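Local coordinates for protein o-succinylbenzoate synthase (Synechococcus elongatus, PDB 2OZT) that catalyses the dehydration of 2-succinyl-6-hydroxy-2,4-cyclohexadiene-1-carboxylate to 2-succinylbenzoate, a metal-dependent step in phylloquinone biosynthesis, at residues Gln126-Gln129 and Thr134-Trp137; Gly170-Asp173 and Arg179-Ala182; Asp253-Leu258 and Glu288-Cys293. All blocks are in the same frame, centred on the assembly; numbering follows the deposited sequence.

Interaction 1. Residues Gln126-Gln129 and Thr134-Trp137. With PO4 (phosphate ion), chain B.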
loop_
_atom_site.group_PDB
_atom_site.type_symbol
_atom_site.label_atom_id
_atom_site.label_comp_id
_atom_site.label_asym_id
_atom_site.label_seq_id
_atom_site.Cartn_x
_atom_site.Cartn_y
_atom_site.Cartn_z
ATOM N N GLN A 126 13.961 -18.939 -1.579
ATOM C CA GLN A 126 12.955 -19.348 -2.558
ATOM C C GLN A 126 12.461 -18.128 -3.294
ATOM O O GLN A 126 12.239 -18.198 -4.511
ATOM C CB GLN A 126 11.819 -20.078 -1.835
ATOM C CG GLN A 126 10.697 -20.535 -2.737
ATOM C CD GLN A 126 11.019 -21.803 -3.519
ATOM O OE1 GLN A 126 12.084 -22.410 -3.360
ATOM N NE2 GLN A 126 10.082 -22.210 -4.365
ATOM N N SER A 127 12.292 -16.994 -2.599
ATOM C CA SER A 127 11.874 -15.773 -3.286
ATOM C C SER A 127 12.912 -15.285 -4.298
ATOM O O SER A 127 12.572 -14.929 -5.436
ATOM C CB SER A 127 11.557 -14.651 -2.294
ATOM O OG SER A 127 10.496 -15.049 -1.458
ATOM N N TRP A 128 14.184 -15.294 -3.926
ATOM C CA TRP A 128 15.273 -14.959 -4.841
ATOM C C TRP A 128 15.238 -15.877 -6.066
ATOM O O TRP A 128 15.359 -15.419 -7.229
ATOM C CB TRP A 128 16.601 -15.069 -4.083
ATOM C CG TRP A 128 17.756 -14.583 -4.916
ATOM C CD1 TRP A 128 18.481 -15.339 -5.816
ATOM C CD2 TRP A 128 18.277 -13.259 -5.003
ATOM N NE1 TRP A 128 19.439 -14.566 -6.414
ATOM C CE2 TRP A 128 19.347 -13.281 -5.930
ATOM C CE3 TRP A 128 18.006 -12.055 -4.326
ATOM C CZ2 TRP A 128 20.107 -12.138 -6.228
ATOM C CZ3 TRP A 128 18.740 -10.928 -4.634
ATOM C CH2 TRP A 128 19.803 -10.974 -5.560
ATOM N N GLN A 129 15.065 -17.161 -5.809
ATOM C CA GLN A 129 15.072 -18.132 -6.920
ATOM C C GLN A 129 13.874 -18.014 -7.840
ATOM O O GLN A 129 13.896 -18.634 -8.937
ATOM C CB GLN A 129 15.250 -19.561 -6.354
ATOM C CG GLN A 129 16.632 -19.740 -5.731
ATOM C CD GLN A 129 16.781 -21.065 -5.022
ATOM O OE1 GLN A 129 16.127 -22.045 -5.389
ATOM N NE2 GLN A 129 17.684 -21.120 -4.026
ATOM N N THR A 134 14.277 -7.674 -4.016
ATOM C CA THR A 134 14.096 -6.694 -2.928
ATOM C C THR A 134 13.252 -7.358 -1.882
ATOM O O THR A 134 12.299 -8.093 -2.202
ATOM C CB THR A 134 13.348 -5.455 -3.444
ATOM O OG1 THR A 134 14.175 -4.827 -4.437
ATOM C CG2 THR A 134 13.072 -4.457 -2.338
ATOM N N PHE A 135 13.631 -7.137 -0.617
ATOM C CA PHE A 135 13.019 -7.806 0.523
ATOM C C PHE A 135 12.617 -6.791 1.568
ATOM O O PHE A 135 13.239 -5.733 1.653
ATOM C CB PHE A 135 14.059 -8.751 1.173
ATOM C CG PHE A 135 14.492 -9.851 0.241
ATOM C CD1 PHE A 135 13.787 -11.029 0.185
ATOM C CD2 PHE A 135 15.563 -9.658 -0.607
ATOM C CE1 PHE A 135 14.154 -12.041 -0.705
ATOM C CE2 PHE A 135 15.954 -10.680 -1.502
ATOM C CZ PHE A 135 15.209 -11.854 -1.570
ATOM N N LYS A 136 11.623 -7.146 2.365
ATOM C CA LYS A 136 11.269 -6.306 3.538
ATOM C C LYS A 136 11.192 -7.204 4.739
ATOM O O LYS A 136 10.452 -8.188 4.728
ATOM C CB LYS A 136 9.916 -5.607 3.330
ATOM C CG LYS A 136 9.579 -4.659 4.538
ATOM C CD LYS A 136 8.306 -3.817 4.292
ATOM C CE LYS A 136 7.051 -4.640 4.437
ATOM N NZ LYS A 136 5.782 -3.852 4.652
ATOM N N TRP A 137 12.005 -6.898 5.757
ATOM C CA TRP A 137 12.067 -7.722 6.967
ATOM C C TRP A 137 11.490 -6.936 8.138
ATOM O O TRP A 137 11.787 -5.746 8.303
ATOM C CB TRP A 137 13.539 -8.059 7.256
ATOM C CG TRP A 137 13.778 -8.899 8.511
ATOM C CD1 TRP A 137 13.042 -9.971 8.931
ATOM C CD2 TRP A 137 14.826 -8.718 9.461
ATOM N NE1 TRP A 137 13.569 -10.463 10.117
ATOM C CE2 TRP A 137 14.651 -9.703 10.461
ATOM C CE3 TRP A 137 15.892 -7.809 9.576
ATOM C CZ2 TRP A 137 15.524 -9.828 11.567
ATOM C CZ3 TRP A 137 16.750 -7.924 10.699
ATOM C CH2 TRP A 137 16.552 -8.933 11.673
HETATM P P PO4 B . 13.956 -1.280 -5.205
HETATM O O1 PO4 B . 13.190 -2.349 -5.920
HETATM O O2 PO4 B . 13.005 -0.685 -4.225
HETATM O O3 PO4 B . 15.110 -1.952 -4.459
HETATM O O4 PO4 B . 14.604 -0.126 -5.948
#

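Interaction 2. Residues Gly170-Asp173 and Arg179-Ala182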
loop_
_atom_site.group_PDB
_atom_site.type_symbol
_atom_site.label_atom_id
_atom_site.label_comp_id
_atom_site.label_asym_id
_atom_site.label_seq_id
_atom_site.Cartn_x
_atom_site.Cartn_y
_atom_site.Cartn_z
ATOM N N GLY A 170 6.415 1.332 13.356
ATOM C CA GLY A 170 6.190 2.302 14.419
ATOM C C GLY A 170 6.482 1.741 15.805
ATOM O O GLY A 170 6.004 2.307 16.800
ATOM N N SER A 171 7.241 0.648 15.902
ATOM C CA SER A 171 7.367 -0.040 17.186
ATOM C C SER A 171 8.551 0.394 18.049
ATOM O O SER A 171 8.673 -0.078 19.207
ATOM C CB SER A 171 7.442 -1.550 16.948
ATOM O OG SER A 171 8.650 -1.876 16.333
ATOM N N TRP A 172 9.441 1.236 17.540
ATOM C CA TRP A 172 10.593 1.652 18.361
ATOM C C TRP A 172 10.226 2.892 19.142
ATOM O O TRP A 172 9.494 3.754 18.658
ATOM C CB TRP A 172 11.797 1.995 17.483
ATOM C CG TRP A 172 12.397 0.838 16.783
ATOM C CD1 TRP A 172 12.383 -0.498 17.155
ATOM C CD2 TRP A 172 13.216 0.918 15.608
ATOM N NE1 TRP A 172 13.100 -1.239 16.240
ATOM C CE2 TRP A 172 13.631 -0.398 15.290
ATOM C CE3 TRP A 172 13.623 1.974 14.785
ATOM C CZ2 TRP A 172 14.393 -0.676 14.150
ATOM C CZ3 TRP A 172 14.425 1.705 13.704
ATOM C CH2 TRP A 172 14.809 0.375 13.393
ATOM N N ASP A 173 10.767 3.014 20.360
ATOM C CA ASP A 173 10.764 4.335 20.996
ATOM C C ASP A 173 11.921 5.184 20.464
ATOM O O ASP A 173 12.741 4.722 19.681
ATOM C CB ASP A 173 10.715 4.276 22.533
ATOM C CG ASP A 173 11.921 3.634 23.166
ATOM O OD1 ASP A 173 13.051 3.675 22.620
ATOM O OD2 ASP A 173 11.735 3.104 24.294
ATOM N N ARG A 179 19.536 4.636 18.497
ATOM C CA ARG A 179 20.606 3.624 18.622
ATOM C C ARG A 179 20.685 2.763 17.348
ATOM O O ARG A 179 21.775 2.469 16.847
ATOM C CB ARG A 179 20.393 2.762 19.855
ATOM C CG ARG A 179 20.686 3.530 21.159
ATOM C CD ARG A 179 21.004 2.591 22.347
ATOM N NE ARG A 179 20.002 1.519 22.465
ATOM C CZ ARG A 179 18.773 1.683 22.955
ATOM N NH1 ARG A 179 18.375 2.867 23.401
ATOM N NH2 ARG A 179 17.931 0.650 22.998
ATOM N N TRP A 180 19.517 2.409 16.779
ATOM C CA TRP A 180 19.479 1.669 15.521
ATOM C C TRP A 180 20.096 2.419 14.355
ATOM O O TRP A 180 20.873 1.861 13.574
ATOM C CB TRP A 180 18.030 1.345 15.172
ATOM C CG TRP A 180 17.618 -0.082 15.431
ATOM C CD1 TRP A 180 16.812 -0.530 16.427
ATOM C CD2 TRP A 180 17.942 -1.215 14.625
ATOM N NE1 TRP A 180 16.610 -1.903 16.298
ATOM C CE2 TRP A 180 17.296 -2.335 15.195
ATOM C CE3 TRP A 180 18.690 -1.382 13.458
ATOM C CZ2 TRP A 180 17.404 -3.638 14.626
ATOM C CZ3 TRP A 180 18.820 -2.670 12.923
ATOM C CH2 TRP A 180 18.150 -3.759 13.483
ATOM N N PHE A 181 19.798 3.711 14.244
ATOM C CA PHE A 181 20.382 4.459 13.154
ATOM C C PHE A 181 21.890 4.620 13.297
ATOM O O PHE A 181 22.590 4.646 12.304
ATOM C CB PHE A 181 19.660 5.793 12.938
ATOM C CG PHE A 181 18.326 5.617 12.246
ATOM C CD1 PHE A 181 18.294 5.189 10.926
ATOM C CD2 PHE A 181 17.139 5.854 12.910
ATOM C CE1 PHE A 181 17.069 4.978 10.282
ATOM C CE2 PHE A 181 15.924 5.653 12.282
ATOM C CZ PHE A 181 15.893 5.198 10.972
ATOM N N ALA A 182 22.353 4.681 14.538
ATOM C CA ALA A 182 23.819 4.792 14.792
ATOM C C ALA A 182 24.473 3.463 14.414
ATOM O O ALA A 182 25.531 3.449 13.755
ATOM C CB ALA A 182 24.084 5.143 16.221
HETATM O O HOH W 1 14.503 -3.621 17.340
#

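Interaction 3. Residues Asp253-Leu258 and Glu288-Cys293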
loop_
_atom_site.group_PDB
_atom_site.type_symbol
_atom_site.label_atom_id
_atom_site.label_comp_id
_atom_site.label_asym_id
_atom_site.label_seq_id
_atom_site.Cartn_x
_atom_site.Cartn_y
_atom_site.Cartn_z
ATOM N N ASP A 253 -5.893 10.927 -9.301
ATOM C CA ASP A 253 -5.466 12.209 -9.903
ATOM C C ASP A 253 -4.795 13.097 -8.883
ATOM O O ASP A 253 -3.948 13.938 -9.227
ATOM C CB ASP A 253 -6.634 12.957 -10.545
ATOM C CG ASP A 253 -7.045 12.386 -11.877
ATOM O OD1 ASP A 253 -6.321 11.550 -12.460
ATOM O OD2 ASP A 253 -8.142 12.797 -12.357
ATOM N N SER A 254 -5.107 12.910 -7.594
ATOM C CA SER A 254 -4.425 13.700 -6.552
ATOM C C SER A 254 -2.932 13.325 -6.392
ATOM O O SER A 254 -2.126 14.189 -6.060
ATOM C CB SER A 254 -5.128 13.562 -5.205
ATOM O OG SER A 254 -6.440 14.116 -5.247
ATOM N N LEU A 255 -2.570 12.074 -6.667
ATOM C CA LEU A 255 -1.135 11.729 -6.589
ATOM C C LEU A 255 -0.442 12.375 -7.780
ATOM O O LEU A 255 0.594 12.974 -7.650
ATOM C CB LEU A 255 -0.993 10.204 -6.634
ATOM C CG LEU A 255 0.470 9.813 -6.405
ATOM C CD1 LEU A 255 0.995 10.146 -4.991
ATOM C CD2 LEU A 255 0.628 8.342 -6.659
ATOM N N SER A 256 -1.050 12.309 -8.950
ATOM C CA SER A 256 -0.413 12.929 -10.113
ATOM C C SER A 256 -0.217 14.432 -9.924
ATOM O O SER A 256 0.793 14.987 -10.368
ATOM C CB SER A 256 -1.283 12.698 -11.353
ATOM O OG SER A 256 -1.347 11.319 -11.647
ATOM N N LEU A 257 -1.224 15.092 -9.339
ATOM C CA LEU A 257 -1.089 16.512 -9.016
ATOM C C LEU A 257 0.074 16.775 -8.063
ATOM O O LEU A 257 0.872 17.702 -8.305
ATOM C CB LEU A 257 -2.412 17.038 -8.449
ATOM C CG LEU A 257 -2.410 18.541 -8.162
ATOM C CD1 LEU A 257 -2.155 19.283 -9.474
ATOM C CD2 LEU A 257 -3.803 18.849 -7.644
ATOM N N LEU A 258 0.190 15.976 -7.000
ATOM C CA LEU A 258 1.308 16.113 -6.075
ATOM C C LEU A 258 2.639 15.941 -6.785
ATOM O O LEU A 258 3.593 16.665 -6.505
ATOM C CB LEU A 258 1.181 15.108 -4.916
ATOM C CG LEU A 258 0.228 15.472 -3.786
ATOM C CD1 LEU A 258 -0.137 14.270 -2.942
ATOM C CD2 LEU A 258 0.868 16.578 -2.927
ATOM N N GLU A 288 0.768 1.867 -15.164
ATOM C CA GLU A 288 1.223 2.047 -16.564
ATOM C C GLU A 288 1.521 3.534 -16.819
ATOM O O GLU A 288 2.353 3.846 -17.675
ATOM C CB GLU A 288 0.175 1.573 -17.563
ATOM C CG GLU A 288 -0.080 0.058 -17.599
ATOM C CD GLU A 288 1.105 -0.674 -18.187
ATOM O OE1 GLU A 288 1.448 -0.415 -19.367
ATOM O OE2 GLU A 288 1.721 -1.484 -17.478
ATOM N N THR A 289 0.832 4.416 -16.109
ATOM C CA THR A 289 1.140 5.855 -16.164
ATOM C C THR A 289 2.302 6.225 -15.225
ATOM O O THR A 289 3.273 6.840 -15.666
ATOM C CB THR A 289 -0.101 6.683 -15.901
ATOM O OG1 THR A 289 -1.050 6.471 -16.985
ATOM C CG2 THR A 289 0.255 8.191 -15.782
ATOM N N TRP A 290 2.215 5.846 -13.940
ATOM C CA TRP A 290 3.211 6.280 -12.980
ATOM C C TRP A 290 4.571 5.595 -13.121
ATOM O O TRP A 290 5.584 6.191 -12.743
ATOM C CB TRP A 290 2.682 6.079 -11.546
ATOM C CG TRP A 290 1.486 6.967 -11.240
ATOM C CD1 TRP A 290 1.288 8.261 -11.653
ATOM C CD2 TRP A 290 0.360 6.635 -10.400
ATOM N NE1 TRP A 290 0.097 8.747 -11.122
ATOM C CE2 TRP A 290 -0.470 7.765 -10.343
ATOM C CE3 TRP A 290 0.009 5.503 -9.653
ATOM C CZ2 TRP A 290 -1.663 7.782 -9.606
ATOM C CZ3 TRP A 290 -1.159 5.534 -8.886
ATOM C CH2 TRP A 290 -2.001 6.664 -8.904
ATOM N N GLN A 291 4.600 4.384 -13.673
ATOM C CA GLN A 291 5.854 3.663 -13.979
ATOM C C GLN A 291 6.813 3.549 -12.801
ATOM O O GLN A 291 7.844 4.228 -12.732
ATOM C CB GLN A 291 6.568 4.316 -15.163
ATOM C CG GLN A 291 5.673 4.282 -16.399
ATOM C CD GLN A 291 6.013 3.190 -17.337
ATOM O OE1 GLN A 291 7.179 2.864 -17.524
ATOM N NE2 GLN A 291 4.991 2.587 -17.945
ATOM N N PRO A 292 6.453 2.693 -11.852
ATOM C CA PRO A 292 7.196 2.637 -10.588
ATOM C C PRO A 292 8.667 2.250 -10.781
ATOM O O PRO A 292 9.010 1.482 -11.682
ATOM C CB PRO A 292 6.436 1.553 -9.779
ATOM C CG PRO A 292 5.717 0.736 -10.824
ATOM C CD PRO A 292 5.362 1.725 -11.915
ATOM N N CYS A 293 9.513 2.762 -9.892
ATOM C CA CYS A 293 10.942 2.483 -9.944
ATOM C C CYS A 293 11.471 1.736 -8.736
ATOM O O CYS A 293 12.694 1.617 -8.535
ATOM C CB CYS A 293 11.743 3.787 -10.100
ATOM S SG CYS A 293 11.529 4.930 -8.768
#

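Interaction 1. Residues Gln126-Gln129 and Thr134-Trp137
The hydroxyl of Thr134, whose strand packs through Phe135 on Ser127 and Trp128, meets two oxygens of a phosphate ion. Thr134 OG1 lies 3.0 Å from phosphate O3. Thr134 OG1 is nearly as close to phosphate O1, at 3.1 Å, and which of the two oxygens receives its proton is not settled. Arg165 NH2, the backbone N of Ala295 and His294 ND1 also bind the ion. It probably came from the crystallisation liquor. The CB of Phe135 leaves the opposite side of the strand from that of Thr134, and its ring reaches the helix. Its far rim does the touching. Phe135 CE2 meets Trp128 CE3 at 3.8 Å, and each ring lies at the edge of the other, near its plane. The two side chains cross at about a right angle. Trp128 holds CG anti to its backbone N (chi1 -173°), which lays the six-membered part of the indole beside the Phe135 rim. Ser127 CB approaches the same phenyl ring obliquely, 4.0 Å from Phe135 CE1. The contact is apolar and modest, and Phe135 is its buried member. Lys136 NZ forms a salt bridge with the metal ligand Asp167. These residues belong to a beta-alpha-beta unit of the enolase-superfamily barrel. Strand 112-114 leads to helix 120-129, which returns to strand 134-138. Phe135 packs between helix and sheet, touching Ala112 and Leu114 on one neighbouring strand and Leu164 on the other.

Interaction 2. Residues Gly170-Asp173 and Arg179-Ala182
Trp172 places CG anti to its carbonyl carbon (chi1 -68°), while Trp180 holds an unusual chi1 of -103°, away from the staggered positions, and the two indoles come face to face. They form an offset stack. The six-membered ring of Trp172 and the five-membered ring of Trp180 have centroids 3.9 Å apart and planes inclined by only 16°. The overlap is close: Trp172 CZ2 lies 3.3 Å from Trp180 NE1, over the face of that ring. Trp180 CB adds a CH-pi contact over the face of the Trp172 six-membered ring. One water ties the two nitrogens together. It accepts from Trp172 NE1 at 3.0 Å and from Trp180 NE1 at 2.9 Å, so both indole N-H groups have an acceptor, which probably favours this alignment of the two rings. In the beta/alpha barrel, this is the junction where strand 163-167 passes through a loop into helix 174-187. Asp173 is the N-cap of that helix, and its OD1 also bonds Thr176 OG1. Phe181 comes to the edge of the Trp172 ring, its CE2 4.5 Å from Trp172 CZ3. Trp172 further touches Val139, Val195 and Pro198, and its side chain is about 9 Å from that of the metal ligand Asp167. Trp180 packs against the adjacent helix 144-157, touching Pro144, Glu147, Gln148 and Leu151.

Interaction 3. Residues Asp253-Leu258 and Glu288-Cys293
Leu255 and Trp290 make the tight part of this contact. Leu255 CD2 sits over one face of the indole, 3.7 Å from the centroid of the Trp290 six-membered ring and only 9° off its normal. With CG anti to the backbone N (chi1 -174°), the leucine sends this methyl across the ring, and Leu255 CB lies 3.9 Å from Trp290 CZ2. A polar bond grips the edge of the same indole. Trp290 NE1 donates to Ser256 OG at 3.0 Å, almost straight and in the ring plane. In the enolase-superfamily barrel, the contact joins helix 252-260 to the C-terminal end of helix 277-290, the elements before and after strand 268-270. Phe270 of that strand touches Leu255 and meets the Trp290 ring nearly parallel. Were Trp290 replaced by an alanine, Ser256 OG would probably lose its N-H donor and a gap would be likely to open beside Leu255. Toward solvent the contact is looser. Asp253 and Thr289 are exposed and do not touch across it. Gln291, also exposed, leaves the helix with positive phi and folds back, its NE2 giving a 2.9 Å bond to Glu288 O.

How the interactions relate
The three contacts follow one another along the chain. All involve elements of the barrel that carries the active site. Interactions 1 and 2 lie on its early units, with centres about 23 Å apart and nearest atoms about 5 Å apart. Strand 134-138 of interaction 1 neighbours strand 163-167, which leads into the loop of interaction 2. Interaction 3 joins helices near the last strand of the parallel sheet. Its centre is about 26 Å from that of interaction 1 and about 31 Å from that of interaction 2. None touches another. The contacts thus lie in separate parts of the barrel that carries the metal ligands Asp167, Glu196 and Asp221.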